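Local coordinates for protein aromatic-L-amino-acid decarboxylase (PDB 6EEW) that catalyses the pyridoxal-phosphate-dependent decarboxylation of L-tryptophan to tryptamine and of 5-hydroxy-L-tryptophan to serotonin, acting as a homodimer, at residues 43-46 and 47-50; 402-405 and 406-410. All coordinates share one frame; numbering follows the deposited sequence.

Interaction 1: 43-46 and 47-50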
loop_
_atom_site.group_PDB
_atom_site.type_symbol
_atom_site.label_atom_id
_atom_site.label_comp_id
_atom_site.label_asym_id
_atom_site.label_seq_id
_atom_site.Cartn_x
_atom_site.Cartn_y
_atom_site.Cartn_z
ATOM N N LYS A 43 13.034 24.655 -0.180
ATOM C CA LYS A 43 13.609 25.937 0.199
ATOM C C LYS A 43 12.587 27.067 0.165
ATOM O O LYS A 43 12.733 28.050 0.905
ATOM C CB LYS A 43 14.769 26.274 -0.737
ATOM C CG LYS A 43 15.373 27.653 -0.527
ATOM C CD LYS A 43 16.498 27.902 -1.518
ATOM C CE LYS A 43 17.767 27.158 -1.147
ATOM N NZ LYS A 43 18.914 27.576 -2.010
ATOM N N ASN A 44 11.559 26.957 -0.675
ATOM C CA ASN A 44 10.638 28.069 -0.888
ATOM C C ASN A 44 9.223 27.842 -0.363
ATOM O O ASN A 44 8.394 28.756 -0.465
ATOM C CB ASN A 44 10.586 28.414 -2.381
ATOM C CG ASN A 44 11.913 28.976 -2.906
ATOM O OD1 ASN A 44 12.580 29.775 -2.242
ATOM N ND2 ASN A 44 12.299 28.547 -4.104
ATOM N N VAL A 45 8.903 26.656 0.161
ATOM C CA VAL A 45 7.503 26.341 0.457
ATOM C C VAL A 45 6.914 27.271 1.511
ATOM O O VAL A 45 5.716 27.585 1.464
ATOM C CB VAL A 45 7.358 24.868 0.898
ATOM C CG1 VAL A 45 8.201 24.603 2.139
ATOM C CG2 VAL A 45 5.895 24.525 1.133
ATOM N N GLU A 46 7.718 27.703 2.490
ATOM C CA GLU A 46 7.203 28.631 3.492
ATOM C C GLU A 46 6.597 29.861 2.843
ATOM O O GLU A 46 5.762 30.535 3.455
ATOM C CB GLU A 46 8.317 29.052 4.454
ATOM C CG GLU A 46 7.865 30.029 5.528
ATOM C CD GLU A 46 8.942 30.308 6.568
ATOM O OE1 GLU A 46 9.981 29.614 6.563
ATOM O OE2 GLU A 46 8.750 31.226 7.394
ATOM N N THR A 47 6.979 30.141 1.601
ATOM C CA THR A 47 6.483 31.289 0.862
ATOM C C THR A 47 5.081 31.063 0.311
ATOM O O THR A 47 4.327 32.027 0.140
ATOM C CB THR A 47 7.449 31.606 -0.279
ATOM O OG1 THR A 47 8.576 32.335 0.232
ATOM C CG2 THR A 47 6.753 32.383 -1.391
ATOM N N TYR A 48 4.720 29.821 0.016
ATOM C CA TYR A 48 3.426 29.577 -0.586
ATOM C C TYR A 48 2.336 29.621 0.480
ATOM O O TYR A 48 2.603 29.377 1.657
ATOM C CB TYR A 48 3.398 28.216 -1.278
ATOM C CG TYR A 48 4.570 27.930 -2.197
ATOM C CD1 TYR A 48 5.251 28.954 -2.838
ATOM C CD2 TYR A 48 4.972 26.624 -2.446
ATOM C CE1 TYR A 48 6.321 28.683 -3.676
ATOM C CE2 TYR A 48 6.033 26.346 -3.281
ATOM C CZ TYR A 48 6.705 27.377 -3.895
ATOM O OH TYR A 48 7.763 27.101 -4.732
ATOM N N PRO A 49 1.102 29.942 0.102
ATOM C CA PRO A 49 -0.003 29.761 1.048
ATOM C C PRO A 49 -0.090 28.300 1.453
ATOM O O PRO A 49 0.010 27.399 0.613
ATOM C CB PRO A 49 -1.235 30.211 0.252
ATOM C CG PRO A 49 -0.821 30.108 -1.191
ATOM C CD PRO A 49 0.645 30.395 -1.223
ATOM N N VAL A 50 -0.246 28.057 2.755
ATOM C CA VAL A 50 -0.243 26.680 3.240
ATOM C C VAL A 50 -1.424 25.916 2.650
ATOM O O VAL A 50 -1.262 24.880 1.995
ATOM C CB VAL A 50 -0.260 26.640 4.777
ATOM C CG1 VAL A 50 -0.154 25.205 5.267
ATOM C CG2 VAL A 50 0.857 27.493 5.346
#
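Tyr48 N donates to Val45 O over 2.8 Å, closing a tight turn in which the amide reaches the carbonyl three residues back. The bond is bent, with an angle of 144° at the hydrogen, and the amide stands above the carbonyl plane. One residue earlier Thr47 N makes the same i to i+3 link with Asn44 O, though the modelled place of that nitrogen is less certain. At Tyr48 the backbone turns extended, and the chain leaves the helical path.

The Tyr48 ring then folds back over this turn. Its CG lies anti to its own carbonyl carbon (chi1 -49°), which brings one ring face over the preceding backbone. Val45 CA sits over that face, 4.2 Å from the ring centroid, in a CH-pi contact, and Asn44 O comes over the same face, 3.8 Å from Tyr48 CE1. On the same side, Val45 CG2 comes to 4.3 Å from Tyr48 CD2, while the phenol OH passes Asn44 CB. With an alanine at Tyr48, the Asn44 carbonyl and Val45 CA would probably lose the flat cover of the ring.

The turn follows helix 24-44, which reaches the second subunit through a salt bridge from Lys43 to Glu25 of that chain. Glu46 extends to helix 479-496, pairing with Arg484 and His481, and Val45 packs on Asn91 and Leu476.

Interaction 2: 402-405 and 406-410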
loop_
_atom_site.group_PDB
_atom_site.type_symbol
_atom_site.label_atom_id
_atom_site.label_comp_id
_atom_site.label_asym_id
_atom_site.label_seq_id
_atom_site.Cartn_x
_atom_site.Cartn_y
_atom_site.Cartn_z
ATOM N N LYS A 402 4.994 22.220 24.249
ATOM C CA LYS A 402 4.888 22.648 25.644
ATOM C C LYS A 402 5.026 24.158 25.753
ATOM O O LYS A 402 4.284 24.817 26.495
ATOM C CB LYS A 402 5.954 21.937 26.476
ATOM C CG LYS A 402 5.778 21.998 27.985
ATOM C CD LYS A 402 6.844 21.141 28.662
ATOM C CE LYS A 402 6.686 21.104 30.180
ATOM N NZ LYS A 402 6.902 22.434 30.792
ATOM N N MET A 403 5.993 24.719 25.029
ATOM C CA MET A 403 6.163 26.166 24.968
ATOM C C MET A 403 4.891 26.851 24.470
ATOM O O MET A 403 4.451 27.863 25.038
ATOM C CB MET A 403 7.361 26.474 24.069
ATOM C CG MET A 403 7.792 27.913 23.964
ATOM S SD MET A 403 9.278 28.021 22.933
ATOM C CE MET A 403 8.643 27.487 21.341
ATOM N N PHE A 404 4.292 26.325 23.388
ATOM C CA PHE A 404 3.063 26.935 22.875
ATOM C C PHE A 404 1.927 26.854 23.890
ATOM O O PHE A 404 1.147 27.805 24.044
ATOM C CB PHE A 404 2.621 26.282 21.565
ATOM C CG PHE A 404 1.334 26.850 21.040
ATOM C CD1 PHE A 404 1.343 27.966 20.219
ATOM C CD2 PHE A 404 0.109 26.302 21.415
ATOM C CE1 PHE A 404 0.164 28.513 19.760
ATOM C CE2 PHE A 404 -1.076 26.845 20.959
ATOM C CZ PHE A 404 -1.051 27.949 20.124
ATOM N N GLU A 405 1.809 25.718 24.580
ATOM C CA GLU A 405 0.793 25.589 25.619
ATOM C C GLU A 405 0.999 26.633 26.706
ATOM O O GLU A 405 0.043 27.273 27.161
ATOM C CB GLU A 405 0.845 24.192 26.234
ATOM C CG GLU A 405 -0.051 24.041 27.449
ATOM C CD GLU A 405 0.225 22.766 28.216
ATOM O OE1 GLU A 405 1.236 22.092 27.914
ATOM O OE2 GLU A 405 -0.569 22.440 29.121
ATOM N N GLU A 406 2.252 26.828 27.120
ATOM C CA GLU A 406 2.552 27.815 28.154
ATOM C C GLU A 406 2.143 29.209 27.705
ATOM O O GLU A 406 1.524 29.960 28.467
ATOM C CB GLU A 406 4.041 27.761 28.476
ATOM C CG GLU A 406 4.486 26.402 28.979
ATOM C CD GLU A 406 5.991 26.303 29.134
ATOM O OE1 GLU A 406 6.664 27.353 29.123
ATOM O OE2 GLU A 406 6.501 25.169 29.263
ATOM N N TRP A 407 2.439 29.555 26.449
ATOM C CA TRP A 407 1.968 30.827 25.903
ATOM C C TRP A 407 0.449 30.940 26.012
ATOM O O TRP A 407 -0.080 31.956 26.478
ATOM C CB TRP A 407 2.398 30.970 24.439
ATOM C CG TRP A 407 3.868 31.058 24.240
ATOM C CD1 TRP A 407 4.797 31.464 25.147
ATOM C CD2 TRP A 407 4.586 30.712 23.053
ATOM N NE1 TRP A 407 6.054 31.402 24.596
ATOM C CE2 TRP A 407 5.951 30.937 23.314
ATOM C CE3 TRP A 407 4.208 30.230 21.794
ATOM C CZ2 TRP A 407 6.942 30.704 22.363
ATOM C CZ3 TRP A 407 5.191 29.997 20.850
ATOM C CH2 TRP A 407 6.544 30.231 21.139
ATOM N N VAL A 408 -0.272 29.896 25.592
ATOM C CA VAL A 408 -1.733 29.956 25.616
ATOM C C VAL A 408 -2.252 30.164 27.033
ATOM O O VAL A 408 -3.167 30.968 27.261
ATOM C CB VAL A 408 -2.339 28.691 24.981
ATOM C CG1 VAL A 408 -3.837 28.647 25.240
ATOM C CG2 VAL A 408 -2.059 28.659 23.485
ATOM N N ARG A 409 -1.677 29.453 28.012
ATOM C CA ARG A 409 -2.136 29.610 29.393
ATOM C C ARG A 409 -1.897 31.017 29.915
ATOM O O ARG A 409 -2.598 31.460 30.832
ATOM C CB ARG A 409 -1.472 28.592 30.318
ATOM C CG ARG A 409 -1.869 27.151 30.039
ATOM C CD ARG A 409 -1.275 26.214 31.081
ATOM N NE ARG A 409 -1.541 24.810 30.787
ATOM C CZ ARG A 409 -2.678 24.190 31.086
ATOM N NH1 ARG A 409 -3.655 24.854 31.693
ATOM N NH2 ARG A 409 -2.838 22.906 30.780
ATOM N N SER A 410 -0.911 31.734 29.367
ATOM C CA SER A 410 -0.671 33.103 29.813
ATOM C C SER A 410 -1.766 34.057 29.364
ATOM O O SER A 410 -1.803 35.196 29.841
ATOM C CB SER A 410 0.677 33.614 29.304
ATOM O OG SER A 410 1.733 32.793 29.760
#
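Arg409 meets Glu405 side-on, both its NE and its NH2 reaching the single oxygen OE2. The shorter bond, 2.8 Å from Arg409 NH2 to Glu405 OE2, arrives nearly end-on to the C-O bond, whereas NE comes from above the carboxylate plane. OE2 lies close to the guanidinium plane, but the two flat groups are turned 49° apart. A second, longer salt bridge joins Lys402 NZ to Glu406 OE2 at 3.2 Å.

Further round the helix, Met403 runs alongside Trp407, its CG 3.3 Å from Trp407 CZ2. The sulfur forms an oblique Met-aromatic contact, 4.5 Å from SD to the centroid of the six-membered ring, and a turn at chi3 (65°) brings CE back beside CH2. Met403 O lies over one face of the indole. Phe404 meets Val408 through CE2 and CG2, 3.3 Å apart, and crosses Trp407 at about a right angle.

These pairs, three or four residues apart, are set by regular helical bonds such as Trp407 N to Met403 O, 3.0 Å. At the end of the run, Ser410 OG and N approach Glu406 O from opposite faces of its plane.

Arg420 takes the other oxygen of Glu405, and Trp407 meets the Trp486 ring at a small interplanar angle. The pattern is that of an amphipathic helix, Phe404 and Val408 buried against helix 479-496 and strand 414-416 respectively, in the C-terminal part of this fold-type I pyridoxal-phosphate enzyme.

In the fold
Interaction 1 and interaction 2 are separate local contacts, one after the other along the chain, with centres 26 Å apart and nearest atoms about 14 Å apart. Both lie toward the C-terminal part of a helix, 24-44 in the first case and 375-409 in the second. Helix 479-496 is their common neighbour, receiving the polar end of Glu46 from segment 43-46 and the side chains of Met403, Phe404 and Trp407. A bound calcium ion lies about 13 Å from the Glu46 side chain and about 11 Å from that of Met403, too far for either to coordinate it. Neither contact belongs to the tryptophan or cofactor sites; both are structural packing.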